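Local coordinates for protein Exo beta-1,2-glucooligosaccharide sophorohydrolase (non-reducing end) (Parabacteroides distasonis ATCC 8503, PDB 5Z06) that hydrolyses linear beta-1,2-glucan and beta-1,2-glucooligosaccharides of four or more glucose units, releasing sophorose from the non-reducing end as an exo-acting enzyme, at residues P193-A198 with N270-V275; Y220-S225 with Y257-V262. One frame throughout, in Å; residues are numbered along the deposited sequence.

Contact 1: residues P193-A198 with N270-V275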
ATOM      1  N   PRO A 193     -23.433  -0.361 -12.581  1.00 45.48           N
ATOM      2  CA  PRO A 193     -23.218   0.611 -11.537  1.00 45.29           C
ATOM      3  C   PRO A 193     -23.632   1.991 -12.028  1.00 44.27           C
ATOM      4  O   PRO A 193     -23.603   2.256 -13.237  1.00 43.12           O
ATOM      5  CB  PRO A 193     -21.707   0.545 -11.310  1.00 47.27           C
ATOM      6  CG  PRO A 193     -21.151   0.089 -12.603  1.00 46.42           C
ATOM      7  CD  PRO A 193     -22.167  -0.859 -13.147  1.00 46.72           C
ATOM      8  N   VAL A 194     -24.029   2.847 -11.098  1.00 43.67           N
ATOM      9  CA  VAL A 194     -24.206   4.259 -11.401  1.00 47.02           C
ATOM     10  C   VAL A 194     -22.810   4.859 -11.555  1.00 44.72           C
ATOM     11  O   VAL A 194     -22.095   4.973 -10.573  1.00 45.29           O
ATOM     12  CB  VAL A 194     -24.991   5.004 -10.295  1.00 49.43           C
ATOM     13  CG1 VAL A 194     -25.085   6.502 -10.600  1.00 51.13           C
ATOM     14  CG2 VAL A 194     -26.396   4.415 -10.147  1.00 52.76           C
ATOM     15  N   LEU A 195     -22.427   5.198 -12.787  1.00 42.70           N
ATOM     16  CA  LEU A 195     -21.189   5.930 -13.074  1.00 38.80           C
ATOM     17  C   LEU A 195     -21.402   7.420 -12.844  1.00 40.75           C
ATOM     18  O   LEU A 195     -22.204   8.067 -13.532  1.00 39.26           O
ATOM     19  CB  LEU A 195     -20.748   5.658 -14.504  1.00 38.63           C
ATOM     20  CG  LEU A 195     -19.339   6.032 -14.960  1.00 36.74           C
ATOM     21  CD1 LEU A 195     -18.288   5.433 -14.045  1.00 36.27           C
ATOM     22  CD2 LEU A 195     -19.146   5.533 -16.383  1.00 35.28           C
ATOM     23  N   GLN A 196     -20.685   7.953 -11.858  1.00 45.85           N
ATOM     24  CA  GLN A 196     -20.999   9.257 -11.285  1.00 50.16           C
ATOM     25  C   GLN A 196     -20.354  10.345 -12.087  1.00 54.98           C
ATOM     26  O   GLN A 196     -20.996  11.342 -12.425  1.00 58.20           O
ATOM     27  CB  GLN A 196     -20.517   9.368  -9.844  1.00 52.70           C
ATOM     28  CG  GLN A 196     -21.391   8.669  -8.813  1.00 55.11           C
ATOM     29  CD  GLN A 196     -20.818   8.802  -7.403  1.00 59.40           C
ATOM     30  OE1 GLN A 196     -21.523   9.180  -6.469  1.00 62.23           O
ATOM     31  NE2 GLN A 196     -19.532   8.494  -7.247  1.00 56.73           N
ATOM     32  N   GLU A 197     -19.067  10.183 -12.356  1.00 56.40           N
ATOM     33  CA  GLU A 197     -18.368  11.157 -13.166  1.00 55.62           C
ATOM     34  C   GLU A 197     -17.033  10.661 -13.610  1.00 47.10           C
ATOM     35  O   GLU A 197     -16.573   9.569 -13.218  1.00 43.05           O
ATOM     36  CB  GLU A 197     -18.191  12.495 -12.418  1.00 66.31           C
ATOM     37  CG  GLU A 197     -18.224  13.772 -13.280  1.00 73.38           C
ATOM     38  CD  GLU A 197     -19.049  13.685 -14.575  1.00 77.63           C
ATOM     39  OE1 GLU A 197     -20.301  13.637 -14.513  1.00 82.77           O
ATOM     40  OE2 GLU A 197     -18.435  13.670 -15.671  1.00 77.36           O
ATOM     41  N   ALA A 198     -16.499  11.449 -14.529  1.00 40.21           N
ATOM     42  CA  ALA A 198     -15.150  11.381 -15.006  1.00 37.01           C
ATOM     43  C   ALA A 198     -14.544  12.646 -14.487  1.00 37.11           C
ATOM     44  O   ALA A 198     -15.177  13.704 -14.519  1.00 37.33           O
ATOM     45  CB  ALA A 198     -15.124  11.393 -16.520  1.00 34.73           C
ATOM     46  N   ASN A 270     -26.031  -4.352 -18.278  1.00 53.17           N
ATOM     47  CA  ASN A 270     -26.164  -3.267 -19.226  1.00 56.94           C
ATOM     48  C   ASN A 270     -25.089  -2.209 -18.937  1.00 55.36           C
ATOM     49  O   ASN A 270     -24.381  -2.278 -17.930  1.00 50.41           O
ATOM     50  CB  ASN A 270     -27.585  -2.675 -19.210  1.00 56.88           C
ATOM     51  CG  ASN A 270     -27.967  -2.072 -17.878  1.00 59.47           C
ATOM     52  OD1 ASN A 270     -27.544  -2.543 -16.824  1.00 66.16           O
ATOM     53  ND2 ASN A 270     -28.785  -1.027 -17.918  1.00 60.72           N
ATOM     54  N   ASP A 271     -24.974  -1.255 -19.852  1.00 56.05           N
ATOM     55  CA  ASP A 271     -24.058  -0.137 -19.715  1.00 53.90           C
ATOM     56  C   ASP A 271     -24.492   0.823 -18.622  1.00 51.96           C
ATOM     57  O   ASP A 271     -25.686   1.057 -18.428  1.00 53.43           O
ATOM     58  CB  ASP A 271     -23.986   0.656 -21.021  1.00 53.66           C
ATOM     59  CG  ASP A 271     -23.262  -0.074 -22.105  1.00 54.41           C
ATOM     60  OD1 ASP A 271     -22.706  -1.157 -21.841  1.00 57.93           O
ATOM     61  OD2 ASP A 271     -23.236   0.442 -23.237  1.00 60.17           O
ATOM     62  N   SER A 272     -23.510   1.399 -17.932  1.00 45.84           N
ATOM     63  CA  SER A 272     -23.739   2.583 -17.112  1.00 45.58           C
ATOM     64  C   SER A 272     -24.047   3.750 -18.052  1.00 43.80           C
ATOM     65  O   SER A 272     -23.882   3.624 -19.265  1.00 39.57           O
ATOM     66  CB  SER A 272     -22.481   2.909 -16.287  1.00 42.57           C
ATOM     67  OG  SER A 272     -21.367   3.142 -17.135  1.00 38.52           O
ATOM     68  N   GLN A 273     -24.435   4.901 -17.509  1.00 44.00           N
ATOM     69  CA  GLN A 273     -24.434   6.099 -18.340  1.00 47.67           C
ATOM     70  C   GLN A 273     -22.982   6.343 -18.793  1.00 46.71           C
ATOM     71  O   GLN A 273     -22.020   5.835 -18.195  1.00 44.96           O
ATOM     72  CB  GLN A 273     -25.043   7.333 -17.637  1.00 51.51           C
ATOM     73  CG  GLN A 273     -24.262   7.904 -16.447  1.00 57.14           C
ATOM     74  CD  GLN A 273     -24.474   9.405 -16.213  1.00 62.49           C
ATOM     75  OE1 GLN A 273     -25.224  10.075 -16.938  1.00 66.12           O
ATOM     76  NE2 GLN A 273     -23.795   9.944 -15.187  1.00 59.56           N
ATOM     77  N   THR A 274     -22.838   7.081 -19.875  1.00 44.15           N
ATOM     78  CA  THR A 274     -21.529   7.425 -20.395  1.00 43.96           C
ATOM     79  C   THR A 274     -21.094   8.731 -19.754  1.00 40.34           C
ATOM     80  O   THR A 274     -21.879   9.664 -19.642  1.00 38.99           O
ATOM     81  CB  THR A 274     -21.564   7.524 -21.927  1.00 44.44           C
ATOM     82  OG1 THR A 274     -21.789   6.211 -22.454  1.00 47.62           O
ATOM     83  CG2 THR A 274     -20.247   8.067 -22.485  1.00 45.62           C
ATOM     84  N   VAL A 275     -19.840   8.782 -19.327  1.00 37.02           N
ATOM     85  CA  VAL A 275     -19.242  10.017 -18.820  1.00 36.08           C
ATOM     86  C   VAL A 275     -18.037  10.303 -19.673  1.00 33.56           C
ATOM     87  O   VAL A 275     -17.471   9.388 -20.263  1.00 35.00           O
ATOM     88  CB  VAL A 275     -18.837   9.923 -17.334  1.00 38.06           C
ATOM     89  CG1 VAL A 275     -20.076   9.700 -16.487  1.00 40.83           C
ATOM     90  CG2 VAL A 275     -17.810   8.813 -17.069  1.00 37.90           C
TER
HETATM   91  O   HOH W   1     -24.769   5.250 -14.680  1.00 35.12           O
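L195 faces S272 and V275 where the first strand of a fibronectin type III-like sandwich runs alongside the chain leading into its last. The touching parts, 193-198 and 272-275, run almost the same way, 6° apart, yet belong to different sheets: 194-200 borders the three-stranded one, and 275-278 borders the four-stranded one. The leucine branch crosses V275 obliquely, with CG anti to the backbone N (chi1 -166°), and this puts CD2 3.6 Å from V275 CG2. The same methyl, L195 CD2, lies 3.3 Å from S272 OG, so it sits between a serine hydroxyl and a valine methyl. V275 CG2 also turns to the next inward-facing residue of the strand, resting 3.8 Å from A198 CB, and thereby bridges L195 and A198. S272 comes in beside L195 CB, its own CB 3.3 Å from P193 O. Its hydroxyl donates to Q273 O and accepts the backbone N-H of V259, which ties the segment to strand 254-262. With an alanine at S272, the V259 N-H would probably be left without this acceptor and Q273 O without its side-chain donor, leaving the approach to the last strand less firmly held. Q273 reaches over from the more exposed flank on an extended chain, and its NE2 donates to L195 O at 3.0 Å, almost straight (173°), with the acceptor in the plane of the amide. Between the two backbones a water accepts from two donors that cannot bond each other, L195 N at 3.0 Å and Q273 N at 2.9 Å.

Contact 2: residues Y220-S225 with Y257-V262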
ATOM      1  N   TYR A 220     -15.938  -5.186 -12.318  1.00 38.31           N
ATOM      2  CA  TYR A 220     -16.486  -4.197 -13.217  1.00 40.58           C
ATOM      3  C   TYR A 220     -15.601  -4.182 -14.446  1.00 41.24           C
ATOM      4  O   TYR A 220     -14.385  -4.272 -14.321  1.00 44.56           O
ATOM      5  CB  TYR A 220     -16.496  -2.836 -12.546  1.00 41.14           C
ATOM      6  CG  TYR A 220     -17.425  -2.792 -11.370  1.00 42.58           C
ATOM      7  CD1 TYR A 220     -18.796  -2.606 -11.556  1.00 42.20           C
ATOM      8  CD2 TYR A 220     -16.941  -2.949 -10.073  1.00 44.58           C
ATOM      9  CE1 TYR A 220     -19.662  -2.566 -10.476  1.00 45.82           C
ATOM     10  CE2 TYR A 220     -17.793  -2.913  -8.982  1.00 45.29           C
ATOM     11  CZ  TYR A 220     -19.152  -2.716  -9.181  1.00 46.49           C
ATOM     12  OH  TYR A 220     -19.985  -2.684  -8.085  1.00 45.15           O
ATOM     13  N   ARG A 221     -16.205  -4.116 -15.622  1.00 40.65           N
ATOM     14  CA  ARG A 221     -15.463  -3.939 -16.844  1.00 41.39           C
ATOM     15  C   ARG A 221     -15.623  -2.500 -17.214  1.00 39.44           C
ATOM     16  O   ARG A 221     -16.761  -2.002 -17.257  1.00 38.62           O
ATOM     17  CB  ARG A 221     -16.026  -4.802 -17.971  1.00 46.85           C
ATOM     18  CG  ARG A 221     -15.129  -5.949 -18.382  1.00 51.78           C
ATOM     19  CD  ARG A 221     -15.735  -6.759 -19.520  1.00 53.33           C
ATOM     20  NE  ARG A 221     -15.343  -8.164 -19.405  1.00 56.67           N
ATOM     21  CZ  ARG A 221     -16.089  -9.213 -19.762  1.00 59.49           C
ATOM     22  NH1 ARG A 221     -17.313  -9.057 -20.282  1.00 59.13           N
ATOM     23  NH2 ARG A 221     -15.604 -10.446 -19.588  1.00 58.30           N
ATOM     24  N   ILE A 222     -14.502  -1.850 -17.537  1.00 35.65           N
ATOM     25  CA  ILE A 222     -14.527  -0.450 -17.937  1.00 36.47           C
ATOM     26  C   ILE A 222     -14.291  -0.377 -19.441  1.00 36.17           C
ATOM     27  O   ILE A 222     -13.355  -0.997 -19.955  1.00 35.51           O
ATOM     28  CB  ILE A 222     -13.481   0.412 -17.187  1.00 34.83           C
ATOM     29  CG1 ILE A 222     -13.754   0.394 -15.674  1.00 33.34           C
ATOM     30  CG2 ILE A 222     -13.491   1.857 -17.703  1.00 36.34           C
ATOM     31  CD1 ILE A 222     -13.074  -0.733 -14.939  1.00 34.41           C
ATOM     32  N   TYR A 223     -15.149   0.398 -20.107  1.00 34.66           N
ATOM     33  CA  TYR A 223     -15.079   0.639 -21.559  1.00 39.06           C
ATOM     34  C   TYR A 223     -14.743   2.083 -21.832  1.00 36.34           C
ATOM     35  O   TYR A 223     -15.233   2.977 -21.165  1.00 39.92           O
ATOM     36  CB  TYR A 223     -16.411   0.317 -22.243  1.00 40.34           C
ATOM     37  CG  TYR A 223     -16.723  -1.152 -22.235  1.00 42.56           C
ATOM     38  CD1 TYR A 223     -17.359  -1.725 -21.139  1.00 44.37           C
ATOM     39  CD2 TYR A 223     -16.350  -1.980 -23.299  1.00 43.61           C
ATOM     40  CE1 TYR A 223     -17.631  -3.074 -21.100  1.00 44.70           C
ATOM     41  CE2 TYR A 223     -16.623  -3.337 -23.274  1.00 44.00           C
ATOM     42  CZ  TYR A 223     -17.269  -3.877 -22.170  1.00 46.02           C
ATOM     43  OH  TYR A 223     -17.540  -5.216 -22.113  1.00 45.74           O
ATOM     44  N   ARG A 224     -13.903   2.294 -22.823  1.00 36.34           N
ATOM     45  CA  ARG A 224     -13.465   3.619 -23.185  1.00 37.35           C
ATOM     46  C   ARG A 224     -13.706   3.891 -24.662  1.00 36.27           C
ATOM     47  O   ARG A 224     -13.548   3.014 -25.502  1.00 34.53           O
ATOM     48  CB  ARG A 224     -11.987   3.781 -22.887  1.00 36.08           C
ATOM     49  CG  ARG A 224     -11.502   5.209 -23.094  1.00 36.65           C
ATOM     50  CD  ARG A 224     -10.038   5.293 -22.777  1.00 35.96           C
ATOM     51  NE  ARG A 224      -9.233   4.478 -23.672  1.00 34.80           N
ATOM     52  CZ  ARG A 224      -7.959   4.137 -23.459  1.00 36.51           C
ATOM     53  NH1 ARG A 224      -7.310   4.515 -22.363  1.00 37.60           N
ATOM     54  NH2 ARG A 224      -7.317   3.409 -24.351  1.00 37.39           N
ATOM     55  N   SER A 225     -14.078   5.121 -24.959  1.00 39.40           N
ATOM     56  CA  SER A 225     -14.167   5.584 -26.328  1.00 41.94           C
ATOM     57  C   SER A 225     -13.419   6.896 -26.437  1.00 42.07           C
ATOM     58  O   SER A 225     -13.485   7.732 -25.536  1.00 40.41           O
ATOM     59  CB  SER A 225     -15.621   5.761 -26.729  1.00 41.40           C
ATOM     60  OG  SER A 225     -15.691   6.134 -28.086  1.00 45.71           O
ATOM     61  N   TYR A 257     -16.328   7.143 -21.065  1.00 35.31           N
ATOM     62  CA  TYR A 257     -16.256   5.924 -20.281  1.00 34.20           C
ATOM     63  C   TYR A 257     -17.629   5.367 -19.936  1.00 35.33           C
ATOM     64  O   TYR A 257     -18.585   6.097 -19.687  1.00 36.18           O
ATOM     65  CB  TYR A 257     -15.466   6.154 -18.998  1.00 31.48           C
ATOM     66  CG  TYR A 257     -14.043   6.530 -19.248  1.00 29.28           C
ATOM     67  CD1 TYR A 257     -13.061   5.562 -19.368  1.00 29.49           C
ATOM     68  CD2 TYR A 257     -13.672   7.863 -19.353  1.00 28.98           C
ATOM     69  CE1 TYR A 257     -11.731   5.915 -19.602  1.00 29.16           C
ATOM     70  CE2 TYR A 257     -12.355   8.228 -19.601  1.00 27.25           C
ATOM     71  CZ  TYR A 257     -11.392   7.254 -19.712  1.00 26.92           C
ATOM     72  OH  TYR A 257     -10.097   7.608 -19.919  1.00 26.15           O
ATOM     73  N   LYS A 258     -17.663   4.048 -19.876  1.00 37.06           N
ATOM     74  CA  LYS A 258     -18.861   3.285 -19.704  1.00 39.31           C
ATOM     75  C   LYS A 258     -18.415   2.101 -18.879  1.00 37.02           C
ATOM     76  O   LYS A 258     -17.373   1.496 -19.164  1.00 33.48           O
ATOM     77  CB  LYS A 258     -19.313   2.811 -21.074  1.00 43.20           C
ATOM     78  CG  LYS A 258     -20.794   2.798 -21.331  1.00 47.85           C
ATOM     79  CD  LYS A 258     -21.063   2.714 -22.836  1.00 50.98           C
ATOM     80  CE  LYS A 258     -20.309   1.546 -23.473  1.00 54.97           C
ATOM     81  NZ  LYS A 258     -20.837   1.179 -24.810  1.00 59.63           N
ATOM     82  N   VAL A 259     -19.194   1.757 -17.867  1.00 36.33           N
ATOM     83  CA  VAL A 259     -18.819   0.660 -16.997  1.00 36.66           C
ATOM     84  C   VAL A 259     -19.952  -0.351 -16.932  1.00 37.02           C
ATOM     85  O   VAL A 259     -21.122   0.017 -16.806  1.00 37.87           O
ATOM     86  CB  VAL A 259     -18.476   1.199 -15.606  1.00 36.59           C
ATOM     87  CG1 VAL A 259     -18.143   0.063 -14.641  1.00 38.79           C
ATOM     88  CG2 VAL A 259     -17.318   2.180 -15.715  1.00 34.00           C
ATOM     89  N   THR A 260     -19.594  -1.627 -16.998  1.00 37.32           N
ATOM     90  CA  THR A 260     -20.552  -2.714 -16.784  1.00 37.95           C
ATOM     91  C   THR A 260     -20.114  -3.524 -15.571  1.00 37.41           C
ATOM     92  O   THR A 260     -18.958  -3.453 -15.176  1.00 33.28           O
ATOM     93  CB  THR A 260     -20.623  -3.653 -18.013  1.00 37.29           C
ATOM     94  OG1 THR A 260     -19.365  -4.292 -18.205  1.00 38.19           O
ATOM     95  CG2 THR A 260     -20.983  -2.891 -19.286  1.00 38.33           C
ATOM     96  N   ALA A 261     -21.056  -4.271 -14.988  1.00 40.61           N
ATOM     97  CA  ALA A 261     -20.772  -5.283 -13.962  1.00 39.86           C
ATOM     98  C   ALA A 261     -20.790  -6.669 -14.589  1.00 40.91           C
ATOM     99  O   ALA A 261     -21.677  -6.993 -15.371  1.00 42.81           O
ATOM    100  CB  ALA A 261     -21.786  -5.209 -12.837  1.00 39.98           C
ATOM    101  N   VAL A 262     -19.808  -7.484 -14.230  1.00 41.89           N
ATOM    102  CA  VAL A 262     -19.644  -8.822 -14.775  1.00 40.48           C
ATOM    103  C   VAL A 262     -19.742  -9.789 -13.605  1.00 42.01           C
ATOM    104  O   VAL A 262     -19.072  -9.596 -12.597  1.00 39.95           O
ATOM    105  CB  VAL A 262     -18.286  -8.964 -15.474  1.00 40.53           C
ATOM    106  CG1 VAL A 262     -18.080 -10.363 -16.043  1.00 39.64           C
ATOM    107  CG2 VAL A 262     -18.161  -7.922 -16.574  1.00 41.06           C
TER
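R221 and T260, like Y223 and K258, are antiparallel hydrogen-bonded pairs at the heart of the four-stranded sheet of a fibronectin type III-like sandwich, where 219-225 and 254-262 are the two inner strands. Y223 N donates to K258 O at 2.7 Å, and T260 N to R221 O at 2.9 Å; Y220, I222 and R224 face A261, V259 and Y257 as non-hydrogen-bonded pairs. On the face bearing these last three pairs, I222 CG1 and V259 CG2 lie side by side 4.0 Å apart, over I207 of the opposing sheet. R224 runs alongside Y257, with R224 CG 3.6 Å from Y257 CE1, and one carboxylate oxygen of D246 holds both the R224 guanidinium and the Y257 hydroxyl. On the face bearing R221, Y223, K258 and T260, E268 gathers polar ends: it forms a salt bridge with R221 NH1 and bonds the hydroxyls of Y223 and T260, probably fixing how the three side chains stand together. From the end of strand 254-262, V262 CG2 lies over one face of the R221 guanidinium. T260 OG1 stands between its backbone N and carbonyl carbon (chi1 64°), which sets it in the plane of the Y223 ring, at the edge, 3.6 Å from Y223 CE1.

Overall arrangement
Contact 2 zips the inner strands of one sheet, and contact 1 closes the sandwich at its margin, their centres about 8 Å apart. Segment 257-262 belongs to both settings: Y257 N lies 2.6 Å from V275 O, a probable hydrogen bond, while L195 CD2 packs 3.4 Å from Y257 O. A salt bridge from K258 NZ of contact 2 to D271 OD2 of contact 1 adds a charged tie. Neither contact supplies a calcium ligand; E12, N13, T49, N52 and D175 do that. The R221 side chain nevertheless lies about 10 Å from the ion and touches F48, next to the ligand T49, so the sandwich abuts the metal-binding region.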